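Local coordinates for uncharacterized protein (Bacteroides uniformis ATCC 8492, PDB 4Q68) that probably acts as an N-acetylmuramoyl-L-alanine amidase of the NlpC/P60 type, cleaving the bond between sugar and peptide in cell-wall fragments, at residues V218-S221 with Q222-K225; N70-K73 with I74-D78. All coordinates share one frame; numbering follows the deposited sequence. Where two conformers were deposited one is given.

Contact 1 (V218-S221 with Q222-K225)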
loop_
_atom_site.group_PDB
_atom_site.type_symbol
_atom_site.label_atom_id
_atom_site.label_comp_id
_atom_site.label_asym_id
_atom_site.label_seq_id
_atom_site.Cartn_x
_atom_site.Cartn_y
_atom_site.Cartn_z
ATOM N N VAL A 218 10.376 -12.184 -11.749
ATOM C CA VAL A 218 11.647 -11.500 -11.712
ATOM C C VAL A 218 11.787 -10.825 -10.355
ATOM O O VAL A 218 10.793 -10.575 -9.658
ATOM C CB VAL A 218 11.779 -10.478 -12.873
ATOM C CG1 VAL A 218 11.628 -11.191 -14.203
ATOM C CG2 VAL A 218 10.761 -9.331 -12.755
ATOM N N PRO A 219 13.018 -10.509 -9.947
ATOM C CA PRO A 219 13.190 -9.812 -8.687
ATOM C C PRO A 219 12.536 -8.436 -8.691
ATOM O O PRO A 219 12.332 -7.818 -9.744
ATOM C CB PRO A 219 14.714 -9.711 -8.553
ATOM C CG PRO A 219 15.246 -10.817 -9.413
ATOM C CD PRO A 219 14.306 -10.865 -10.557
ATOM N N LEU A 220 12.234 -7.952 -7.499
ATOM C CA LEU A 220 11.705 -6.605 -7.344
ATOM C C LEU A 220 12.578 -5.569 -8.073
ATOM O O LEU A 220 12.052 -4.658 -8.716
ATOM C CB LEU A 220 11.567 -6.282 -5.855
ATOM C CG LEU A 220 11.065 -4.891 -5.480
ATOM C CD1 LEU A 220 9.737 -4.552 -6.093
ATOM C CD2 LEU A 220 11.018 -4.765 -3.959
ATOM N N SER A 221 13.897 -5.717 -7.996
ATOM C CA SER A 221 14.799 -4.811 -8.693
ATOM C C SER A 221 14.471 -4.739 -10.183
ATOM O O SER A 221 14.533 -3.667 -10.788
ATOM C CB SER A 221 16.246 -5.258 -8.510
ATOM O OG SER A 221 16.403 -6.604 -8.921
ATOM N N GLN A 222 14.181 -5.889 -10.797
ATOM C CA GLN A 222 13.856 -5.949 -12.224
ATOM C C GLN A 222 12.480 -5.349 -12.500
ATOM O O GLN A 222 12.279 -4.682 -13.512
ATOM C CB GLN A 222 13.910 -7.394 -12.734
ATOM C CG GLN A 222 13.787 -7.529 -14.246
ATOM C CD GLN A 222 14.962 -6.972 -14.981
ATOM O OE1 GLN A 222 14.809 -6.204 -15.950
ATOM N NE2 GLN A 222 16.146 -7.341 -14.546
HETATM N N MSE A 223 11.516 -5.624 -11.628
HETATM C CA MSE A 223 10.194 -5.004 -11.765
HETATM C C MSE A 223 10.336 -3.496 -11.844
HETATM O O MSE A 223 9.697 -2.834 -12.677
HETATM C CB MSE A 223 9.309 -5.345 -10.571
HETATM C CG MSE A 223 8.922 -6.810 -10.458
HETATM SE SE MSE A 223 7.834 -7.149 -8.881
HETATM C CE MSE A 223 6.325 -5.979 -9.288
ATOM N N LEU A 224 11.172 -2.933 -10.986
ATOM C CA LEU A 224 11.385 -1.491 -10.993
ATOM C C LEU A 224 12.073 -1.041 -12.285
ATOM O O LEU A 224 11.659 -0.073 -12.912
ATOM C CB LEU A 224 12.194 -1.062 -9.767
ATOM C CG LEU A 224 11.580 -1.388 -8.400
ATOM C CD1 LEU A 224 12.553 -1.088 -7.290
ATOM C CD2 LEU A 224 10.290 -0.611 -8.165
ATOM N N LYS A 225 13.108 -1.754 -12.700
ATOM C CA LYS A 225 13.834 -1.416 -13.922
ATOM C C LYS A 225 12.891 -1.381 -15.131
ATOM O O LYS A 225 13.043 -0.543 -16.020
ATOM C CB LYS A 225 14.958 -2.443 -14.129
ATOM C CG LYS A 225 16.037 -2.062 -15.119
ATOM C CD LYS A 225 17.212 -3.042 -15.051
ATOM C CE LYS A 225 18.258 -2.755 -16.120
ATOM N NZ LYS A 225 19.570 -3.377 -15.792
#
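Q222 reaches back along the first turn of helix 220-225 to meet V218, the residue just before the N-cap. Its CG stands anti to the backbone N (chi1 -171°), a torsion that lays the methylene pair CB and CG against V218, whose CG2 lies 3.7 Å from Q222 CB. The two side chains run at a slant to one another, and the contact involves aliphatic carbon alone. V218 CG2 also touches CG of the selenomethionine M223 at 3.9 Å, in the conformer given.

L220 works from the other side of the turn. Its CD1 approaches CG of L224 at 4.3 Å, while its carbonyl O accepts L224 N (3.0 Å, N-H...O 161°). Beyond the turn, L220 packs on L201 and I177 and L224 on I179, so this face of the helix rests on the central antiparallel sheet.

S221 contributes chiefly through its carbonyl, which takes K225 N at 3.1 Å. P219 at the N-cap receives M223 N on its own O (3.0 Å, 164°), and Q222 N adds a weak second bond to that same oxygen. A proline has no side-chain acceptor for a capping box; the apolar V218-M223 pair, one residue before the N-cap and four after it, is instead the hydrophobic staple that marks a helix N-terminus.

Contact 2 (N70-K73 with I74-D78); sequences NLQK and IRYRD
R75 and L71, one turn apart on helix 64-75, lie side by side and point the same way. CD1 of L71 sits 3.8 Å above one face of the R75 guanidinium, offset toward its rim, and comes within 3.9 Å of R75 NH2. Both chains start with CG anti to the backbone N (chi1 -180° for L71, 176° for R75), which gives them this common direction; the bend of R75 at chi3 then lays its flat end over the leucine methyl. Two further apolar contacts belong here: CG of R75 rests on one face of the Y76 ring, and the side chain of I74 meets L49 of helix 41-53.

Elsewhere carbon packs against backbone carbonyl oxygen. I74 curls over the last turn, with CG1 3.3 Å from N70 O. Q72 O lies in the plane of the Y76 ring at its edge, 3.6 Å from CD2. Replacing I74 with an alanine here would probably open a gap beside L49 and strip most of the aliphatic cover from N70 O, leaving only the CB.

Among the hydrogen bonds, I74 N reaches N70 O at 3.1 Å, R75 N reaches L71 O at 2.9 Å, and Y76 N reaches Q72 O at 3.1 Å. Y76 is also the first residue whose backbone torsions leave the helical region.

The polar ends are satisfied by residues elsewhere in the fold: R75 NE forms a salt bridge with E46, R75 NH1 bonds V33 O, and Y76 OH bonds E30. The buried charge of R75 is thus met by a carboxylate and a carbonyl while L71 CD1 lies over one face, a combination that would probably restrict the rotation of the guanidinium.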
loop_
_atom_site.group_PDB
_atom_site.type_symbol
_atom_site.label_atom_id
_atom_site.label_comp_id
_atom_site.label_asym_id
_atom_site.label_seq_id
_atom_site.Cartn_x
_atom_site.Cartn_y
_atom_site.Cartn_z
ATOM N N ASN A 70 -9.444 -4.309 12.712
ATOM C CA ASN A 70 -8.091 -4.009 12.254
ATOM C C ASN A 70 -8.082 -3.492 10.831
ATOM O O ASN A 70 -7.372 -2.533 10.525
ATOM C CB ASN A 70 -7.188 -5.222 12.426
ATOM C CG ASN A 70 -6.771 -5.392 13.856
ATOM O OD1 ASN A 70 -6.510 -4.406 14.544
ATOM N ND2 ASN A 70 -6.735 -6.622 14.326
ATOM N N LEU A 71 -8.877 -4.081 9.951
ATOM C CA LEU A 71 -8.973 -3.592 8.585
ATOM C C LEU A 71 -9.429 -2.139 8.573
ATOM O O LEU A 71 -8.893 -1.318 7.822
ATOM C CB LEU A 71 -9.905 -4.469 7.756
ATOM C CG LEU A 71 -10.072 -4.043 6.307
ATOM C CD1 LEU A 71 -8.762 -4.127 5.553
ATOM C CD2 LEU A 71 -11.144 -4.877 5.643
ATOM N N GLN A 72 -10.426 -1.819 9.394
ATOM C CA GLN A 72 -10.937 -0.461 9.467
ATOM C C GLN A 72 -9.859 0.520 9.935
ATOM O O GLN A 72 -9.767 1.637 9.422
ATOM C CB GLN A 72 -12.141 -0.433 10.376
ATOM C CG GLN A 72 -12.842 0.900 10.461
ATOM C CD GLN A 72 -14.102 0.787 11.283
ATOM O OE1 GLN A 72 -14.845 -0.182 11.132
ATOM N NE2 GLN A 72 -14.339 1.750 12.164
ATOM N N LYS A 73 -9.053 0.109 10.909
ATOM C CA LYS A 73 -8.018 1.010 11.401
ATOM C C LYS A 73 -6.884 1.210 10.398
ATOM O O LYS A 73 -6.237 2.255 10.427
ATOM C CB LYS A 73 -7.529 0.648 12.795
ATOM C CG LYS A 73 -6.368 -0.279 12.905
ATOM C CD LYS A 73 -5.969 -0.417 14.373
ATOM C CE LYS A 73 -4.835 -1.380 14.567
ATOM N NZ LYS A 73 -4.378 -1.349 15.993
ATOM N N ILE A 74 -6.678 0.260 9.493
ATOM C CA ILE A 74 -5.701 0.364 8.419
ATOM C C ILE A 74 -6.219 1.222 7.273
ATOM O O ILE A 74 -5.487 2.021 6.692
ATOM C CB ILE A 74 -5.359 -1.056 7.903
ATOM C CG1 ILE A 74 -4.602 -1.841 8.963
ATOM C CG2 ILE A 74 -4.558 -1.001 6.607
ATOM C CD1 ILE A 74 -4.650 -3.336 8.744
ATOM N N ARG A 75 -7.475 1.024 6.902
ATOM C CA ARG A 75 -7.997 1.586 5.667
ATOM C C ARG A 75 -8.475 3.031 5.820
ATOM O O ARG A 75 -8.457 3.783 4.835
ATOM C CB ARG A 75 -9.132 0.694 5.135
ATOM C CG ARG A 75 -9.817 1.248 3.901
ATOM C CD ARG A 75 -10.765 0.252 3.275
ATOM N NE ARG A 75 -10.055 -0.899 2.747
ATOM C CZ ARG A 75 -10.633 -2.057 2.457
ATOM N NH1 ARG A 75 -11.943 -2.219 2.609
ATOM N NH2 ARG A 75 -9.871 -3.062 2.021
ATOM N N TYR A 76 -8.914 3.409 7.022
ATOM C CA TYR A 76 -9.508 4.710 7.284
ATOM C C TYR A 76 -8.642 5.523 8.222
ATOM O O TYR A 76 -7.996 5.003 9.133
ATOM C CB TYR A 76 -10.922 4.546 7.869
ATOM C CG TYR A 76 -11.838 3.917 6.855
ATOM C CD1 TYR A 76 -12.443 4.686 5.875
ATOM C CD2 TYR A 76 -12.064 2.546 6.839
ATOM C CE1 TYR A 76 -13.232 4.115 4.895
ATOM C CE2 TYR A 76 -12.855 1.966 5.872
ATOM C CZ TYR A 76 -13.448 2.749 4.909
ATOM O OH TYR A 76 -14.221 2.151 3.942
ATOM N N ARG A 77 -8.681 6.838 8.022
ATOM C CA ARG A 77 -7.923 7.782 8.832
ATOM C C ARG A 77 -8.325 7.655 10.301
ATOM O O ARG A 77 -9.489 7.900 10.659
ATOM C CB ARG A 77 -8.193 9.186 8.303
ATOM C CG ARG A 77 -7.433 10.327 8.979
ATOM C CD ARG A 77 -7.666 11.685 8.257
ATOM N NE ARG A 77 -7.104 11.639 6.905
ATOM C CZ ARG A 77 -7.789 11.474 5.770
ATOM N NH1 ARG A 77 -9.118 11.435 5.764
ATOM N NH2 ARG A 77 -7.144 11.357 4.619
ATOM N N ASP A 78 -7.378 7.231 11.131
ATOM C CA ASP A 78 -7.626 6.958 12.549
ATOM C C ASP A 78 -8.769 5.971 12.778
ATOM O O ASP A 78 -9.401 5.967 13.825
ATOM C CB ASP A 78 -7.852 8.257 13.314
ATOM C CG ASP A 78 -6.654 9.172 13.248
ATOM O OD1 ASP A 78 -5.494 8.690 13.213
ATOM O OD2 ASP A 78 -6.877 10.399 13.213
#

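In the fold
Contacts 1 and 2 occupy opposite ends of helices, the first at the start of helix 220-225 and the second at the close of helix 64-75. They lie on opposite sides of the chain's centre, about 17 Å and 13 Å from it. Their own centres are about 30 Å apart and their nearest atoms about 19 Å, so neither touches the other. Contact 2 is near the N-acetylglucosamine attached to the protein itself, which marks no substrate pocket: the R75 side chain comes within about 6 Å of this sugar, whose neighbours include L24 and H89. Contact 1 instead has a sodium ion about 9 Å from the P219 side chain and packs on the sheet.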